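Local atomic coordinates of 1-deoxy-D-xylulose 5-phosphate reductoisomerase (Zymomonas mobilis, PDB entry 1R0K), a protein that catalyses the NADPH-dependent rearrangement and reduction of 1-deoxy-D-xylulose 5-phosphate to 2-C-methyl-D-erythritol 4-phosphate, using a divalent metal ion. Residues Ala49-Pro62 and Leu72-Leu86. Numbering follows the deposited sequence.
Sequences AKRTNAKRAVIADP and LAGSSVEAAAGADAL
V58 and A80 sit side by side on two neighbouring parallel strands, 56-59 and 78-81, their side chains on the same face; helix 65-72 joins the strands into a beta-alpha-beta crossover of the NADPH-binding Rossmann-type domain. Strand 78-81 is one of the two outermost strands of the parallel sheet, so this pairing illustrates how such a sheet ends: one flank of strand 56-59 bonds to strand 31-38, the other to the edge strand. The ladder runs from E78 N to K55 O, through A57 N to E78 O (2.8 Å), then A80 N to A57 O and I59 N to A80 O, and closes at G82 N, which reaches I59 O and, weakly, A60 O.

Packing is tight on both faces near the C-terminal ends of the strands. V58 carries CG1 opposite its own backbone N (chi1 -173°), and that methyl packs against A85 CB, 3.5 Å away, and against L86 CD2, while CG2 rests on A80 CB; the start of helix 83-90 thus covers this end of the face. On the other face I59 CG2 presses on A81 CB at 3.4 Å. Farther back on that side, A57 CB meets L72 CD1 and V77 CG1, and V77 CG1 also touches A49 CB at 3.8 Å, tying helix 42-51 to the packing.

The face carrying R56 and E78 is more open toward its N-terminal end, where K55 and S76 are exposed and a water bridges their carbonyl oxygens. K55 and E78 run side by side, yet K55 NZ stops 4.6 Å from E78 OE2, beyond salt-bridge range. R56 crosses E78 with its guanidinium plane turned 50° from the carboxylate, and in a salt bridge both NE and NH2 bond to E78 OE1, which takes NH2 on its syn side but NE from above the carboxylate plane. The third nitrogen, R56 NH1, donates to a second water 2.9 Å away, which in turn donates to A85 O.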
loop_
_atom_site.group_PDB
_atom_site.type_symbol
_atom_site.label_atom_id
_atom_site.label_comp_id
_atom_site.label_asym_id
_atom_site.label_seq_id
_atom_site.Cartn_x
_atom_site.Cartn_y
_atom_site.Cartn_z
ATOM N N ALA B 49 -17.024 3.347 -31.726
ATOM C CA ALA B 49 -18.407 2.910 -31.592
ATOM C C ALA B 49 -18.677 1.670 -32.439
ATOM O O ALA B 49 -19.285 0.704 -31.973
ATOM C CB ALA B 49 -19.347 4.039 -32.000
ATOM N N LYS B 50 -18.223 1.701 -33.687
ATOM C CA LYS B 50 -18.429 0.577 -34.589
ATOM C C LYS B 50 -17.655 -0.662 -34.146
ATOM O O LYS B 50 -18.161 -1.777 -34.236
ATOM C CB LYS B 50 -18.042 0.972 -36.019
ATOM C CG LYS B 50 -19.000 1.985 -36.631
ATOM C CD LYS B 50 -18.709 2.253 -38.096
ATOM C CE LYS B 50 -17.421 3.019 -38.286
ATOM N NZ LYS B 50 -17.218 3.325 -39.727
ATOM N N ARG B 51 -16.433 -0.463 -33.663
ATOM C CA ARG B 51 -15.612 -1.578 -33.202
ATOM C C ARG B 51 -16.280 -2.304 -32.043
ATOM O O ARG B 51 -16.408 -3.530 -32.056
ATOM C CB ARG B 51 -14.248 -1.095 -32.719
ATOM C CG ARG B 51 -13.355 -0.504 -33.770
ATOM C CD ARG B 51 -11.922 -0.531 -33.277
ATOM N NE ARG B 51 -11.759 0.145 -31.993
ATOM C CZ ARG B 51 -11.590 1.456 -31.857
ATOM N NH1 ARG B 51 -11.449 1.990 -30.649
ATOM N NH2 ARG B 51 -11.551 2.236 -32.932
ATOM N N THR B 52 -16.693 -1.535 -31.039
ATOM C CA THR B 52 -17.325 -2.089 -29.846
ATOM C C THR B 52 -18.811 -2.368 -30.004
ATOM O O THR B 52 -19.471 -2.780 -29.050
ATOM C CB THR B 52 -17.144 -1.147 -28.649
ATOM O OG1 THR B 52 -17.812 0.093 -28.914
ATOM C CG2 THR B 52 -15.659 -0.880 -28.409
ATOM N N ASN B 53 -19.335 -2.147 -31.205
ATOM C CA ASN B 53 -20.749 -2.387 -31.466
ATOM C C ASN B 53 -21.577 -1.623 -30.434
ATOM O O ASN B 53 -22.543 -2.150 -29.879
ATOM C CB ASN B 53 -21.046 -3.886 -31.366
ATOM C CG ASN B 53 -22.439 -4.241 -31.848
ATOM O OD1 ASN B 53 -22.932 -5.340 -31.593
ATOM N ND2 ASN B 53 -23.078 -3.316 -32.555
ATOM N N ALA B 54 -21.178 -0.382 -30.175
ATOM C CA ALA B 54 -21.871 0.462 -29.209
ATOM C C ALA B 54 -23.302 0.708 -29.658
ATOM O O ALA B 54 -23.594 0.715 -30.854
ATOM C CB ALA B 54 -21.135 1.788 -29.049
ATOM N N LYS B 55 -24.195 0.913 -28.695
ATOM C CA LYS B 55 -25.592 1.159 -29.014
ATOM C C LYS B 55 -25.797 2.592 -29.480
ATOM O O LYS B 55 -26.659 2.869 -30.309
ATOM C CB LYS B 55 -26.475 0.879 -27.795
ATOM C CG LYS B 55 -27.954 1.102 -28.059
ATOM C CD LYS B 55 -28.799 0.796 -26.837
ATOM C CE LYS B 55 -30.268 1.097 -27.104
ATOM N NZ LYS B 55 -31.115 0.839 -25.905
ATOM N N ARG B 56 -24.991 3.506 -28.959
ATOM C CA ARG B 56 -25.125 4.904 -29.339
ATOM C C ARG B 56 -23.813 5.659 -29.225
ATOM O O ARG B 56 -22.996 5.368 -28.355
ATOM C CB ARG B 56 -26.179 5.575 -28.455
ATOM C CG ARG B 56 -26.430 7.040 -28.783
ATOM C CD ARG B 56 -27.474 7.625 -27.848
ATOM N NE ARG B 56 -28.702 6.837 -27.854
ATOM C CZ ARG B 56 -29.749 7.079 -27.075
ATOM N NH1 ARG B 56 -29.725 8.096 -26.222
ATOM N NH2 ARG B 56 -30.818 6.294 -27.141
ATOM N N ALA B 57 -23.621 6.625 -30.115
ATOM C CA ALA B 57 -22.432 7.466 -30.122
ATOM C C ALA B 57 -22.913 8.910 -30.115
ATOM O O ALA B 57 -23.771 9.293 -30.911
ATOM C CB ALA B 57 -21.597 7.197 -31.365
ATOM N N VAL B 58 -22.364 9.717 -29.218
ATOM C CA VAL B 58 -22.783 11.104 -29.133
ATOM C C VAL B 58 -21.635 12.070 -29.329
ATOM O O VAL B 58 -20.601 11.968 -28.670
ATOM C CB VAL B 58 -23.439 11.404 -27.770
ATOM C CG1 VAL B 58 -24.029 12.806 -27.772
ATOM C CG2 VAL B 58 -24.516 10.380 -27.471
ATOM N N ILE B 59 -21.815 13.003 -30.256
ATOM C CA ILE B 59 -20.805 14.017 -30.494
ATOM C C ILE B 59 -21.353 15.274 -29.811
ATOM O O ILE B 59 -22.463 15.715 -30.096
ATOM C CB ILE B 59 -20.580 14.241 -32.014
ATOM C CG1 ILE B 59 -19.344 15.117 -32.230
ATOM C CG2 ILE B 59 -21.821 14.849 -32.657
ATOM C CD1 ILE B 59 -18.057 14.459 -31.791
ATOM N N ALA B 60 -20.581 15.824 -28.882
ATOM C CA ALA B 60 -20.998 17.000 -28.125
ATOM C C ALA B 60 -21.370 18.203 -28.982
ATOM O O ALA B 60 -22.373 18.869 -28.734
ATOM C CB ALA B 60 -19.903 17.389 -27.137
ATOM N N ASP B 61 -20.550 18.479 -29.987
ATOM C CA ASP B 61 -20.774 19.613 -30.869
ATOM C C ASP B 61 -21.940 19.359 -31.827
ATOM O O ASP B 61 -21.849 18.517 -32.720
ATOM C CB ASP B 61 -19.495 19.889 -31.659
ATOM C CG ASP B 61 -19.470 21.274 -32.253
ATOM O OD1 ASP B 61 -20.404 21.604 -33.013
ATOM O OD2 ASP B 61 -18.517 22.030 -31.955
ATOM N N PRO B 62 -23.054 20.092 -31.657
ATOM C CA PRO B 62 -24.216 19.904 -32.533
ATOM C C PRO B 62 -23.861 20.105 -33.999
ATOM O O PRO B 62 -24.454 19.489 -34.883
ATOM C CB PRO B 62 -25.201 20.961 -32.035
ATOM C CG PRO B 62 -24.844 21.104 -30.594
ATOM C CD PRO B 62 -23.333 21.115 -30.637
ATOM N N LEU B 72 -21.416 6.635 -39.298
ATOM C CA LEU B 72 -22.076 5.447 -38.771
ATOM C C LEU B 72 -23.026 4.784 -39.762
ATOM O O LEU B 72 -23.611 3.742 -39.467
ATOM C CB LEU B 72 -22.841 5.801 -37.493
ATOM C CG LEU B 72 -21.992 6.341 -36.337
ATOM C CD1 LEU B 72 -22.886 6.660 -35.146
ATOM C CD2 LEU B 72 -20.939 5.311 -35.951
ATOM N N ALA B 73 -23.180 5.385 -40.936
ATOM C CA ALA B 73 -24.065 4.823 -41.947
ATOM C C ALA B 73 -23.670 3.378 -42.247
ATOM O O ALA B 73 -22.492 3.078 -42.450
ATOM C CB ALA B 73 -23.999 5.660 -43.218
ATOM N N GLY B 74 -24.657 2.487 -42.261
ATOM C CA GLY B 74 -24.385 1.089 -42.544
ATOM C C GLY B 74 -24.248 0.231 -41.302
ATOM O O GLY B 74 -24.327 -0.997 -41.375
ATOM N N SER B 75 -24.040 0.875 -40.156
ATOM C CA SER B 75 -23.890 0.159 -38.895
ATOM C C SER B 75 -25.192 0.184 -38.104
ATOM O O SER B 75 -26.225 0.643 -38.595
ATOM C CB SER B 75 -22.778 0.791 -38.052
ATOM O OG SER B 75 -23.159 2.077 -37.590
ATOM N N SER B 76 -25.131 -0.314 -36.875
ATOM C CA SER B 76 -26.294 -0.352 -36.004
ATOM C C SER B 76 -26.102 0.595 -34.824
ATOM O O SER B 76 -26.832 0.532 -33.836
ATOM C CB SER B 76 -26.527 -1.780 -35.509
ATOM O OG SER B 76 -25.318 -2.355 -35.044
ATOM N N VAL B 77 -25.113 1.475 -34.939
ATOM C CA VAL B 77 -24.816 2.441 -33.892
ATOM C C VAL B 77 -25.695 3.681 -34.031
ATOM O O VAL B 77 -25.709 4.326 -35.080
ATOM C CB VAL B 77 -23.345 2.896 -33.946
ATOM C CG1 VAL B 77 -23.069 3.886 -32.822
ATOM C CG2 VAL B 77 -22.421 1.694 -33.842
ATOM N N GLU B 78 -26.427 4.007 -32.970
ATOM C CA GLU B 78 -27.294 5.179 -32.962
ATOM C C GLU B 78 -26.422 6.427 -32.923
ATOM O O GLU B 78 -25.383 6.445 -32.265
ATOM C CB GLU B 78 -28.206 5.164 -31.733
ATOM C CG GLU B 78 -29.271 4.080 -31.739
ATOM C CD GLU B 78 -29.961 3.934 -30.391
ATOM O OE1 GLU B 78 -30.332 4.966 -29.792
ATOM O OE2 GLU B 78 -30.140 2.784 -29.932
ATOM N N ALA B 79 -26.848 7.467 -33.629
ATOM C CA ALA B 79 -26.105 8.720 -33.668
ATOM C C ALA B 79 -26.875 9.829 -32.961
ATOM O O ALA B 79 -28.089 9.953 -33.120
ATOM C CB ALA B 79 -25.829 9.114 -35.106
ATOM N N ALA B 80 -26.167 10.628 -32.171
ATOM C CA ALA B 80 -26.790 11.735 -31.455
ATOM C C ALA B 80 -25.770 12.849 -31.287
ATOM O O ALA B 80 -24.572 12.637 -31.481
ATOM C CB ALA B 80 -27.301 11.268 -30.095
ATOM N N ALA B 81 -26.244 14.040 -30.941
ATOM C CA ALA B 81 -25.351 15.180 -30.762
ATOM C C ALA B 81 -25.963 16.234 -29.850
ATOM O O ALA B 81 -27.174 16.250 -29.629
ATOM C CB ALA B 81 -25.024 15.799 -32.123
ATOM N N GLY B 82 -25.117 17.113 -29.320
ATOM C CA GLY B 82 -25.602 18.169 -28.448
ATOM C C GLY B 82 -25.439 17.871 -26.972
ATOM O O GLY B 82 -25.285 16.714 -26.575
ATOM N N ALA B 83 -25.490 18.924 -26.159
ATOM C CA ALA B 83 -25.341 18.803 -24.714
ATOM C C ALA B 83 -26.367 17.875 -24.068
ATOM O O ALA B 83 -26.011 17.022 -23.246
ATOM C CB ALA B 83 -25.416 20.187 -24.068
ATOM N N ASP B 84 -27.638 18.035 -24.426
ATOM C CA ASP B 84 -28.673 17.187 -23.837
ATOM C C ASP B 84 -28.432 15.713 -24.156
ATOM O O ASP B 84 -28.660 14.842 -23.318
ATOM C CB ASP B 84 -30.067 17.592 -24.335
ATOM C CG ASP B 84 -30.438 19.012 -23.949
ATOM O OD1 ASP B 84 -30.045 19.458 -22.849
ATOM O OD2 ASP B 84 -31.137 19.680 -24.745
ATOM N N ALA B 85 -27.973 15.443 -25.374
ATOM C CA ALA B 85 -27.712 14.073 -25.810
ATOM C C ALA B 85 -26.687 13.400 -24.902
ATOM O O ALA B 85 -26.766 12.194 -24.649
ATOM C CB ALA B 85 -27.222 14.066 -27.256
ATOM N N LEU B 86 -25.725 14.181 -24.421
ATOM C CA LEU B 86 -24.694 13.657 -23.530
ATOM C C LEU B 86 -25.338 13.185 -22.237
ATOM O O LEU B 86 -25.021 12.109 -21.726
ATOM C CB LEU B 86 -23.654 14.736 -23.208
ATOM C CG LEU B 86 -22.746 15.235 -24.333
ATOM C CD1 LEU B 86 -21.852 16.350 -23.789
ATOM C CD2 LEU B 86 -21.898 14.085 -24.882
HETATM O O HOH W 1 -27.802 0.592 -31.398
HETATM O O HOH W 2 -28.020 10.436 -26.433
#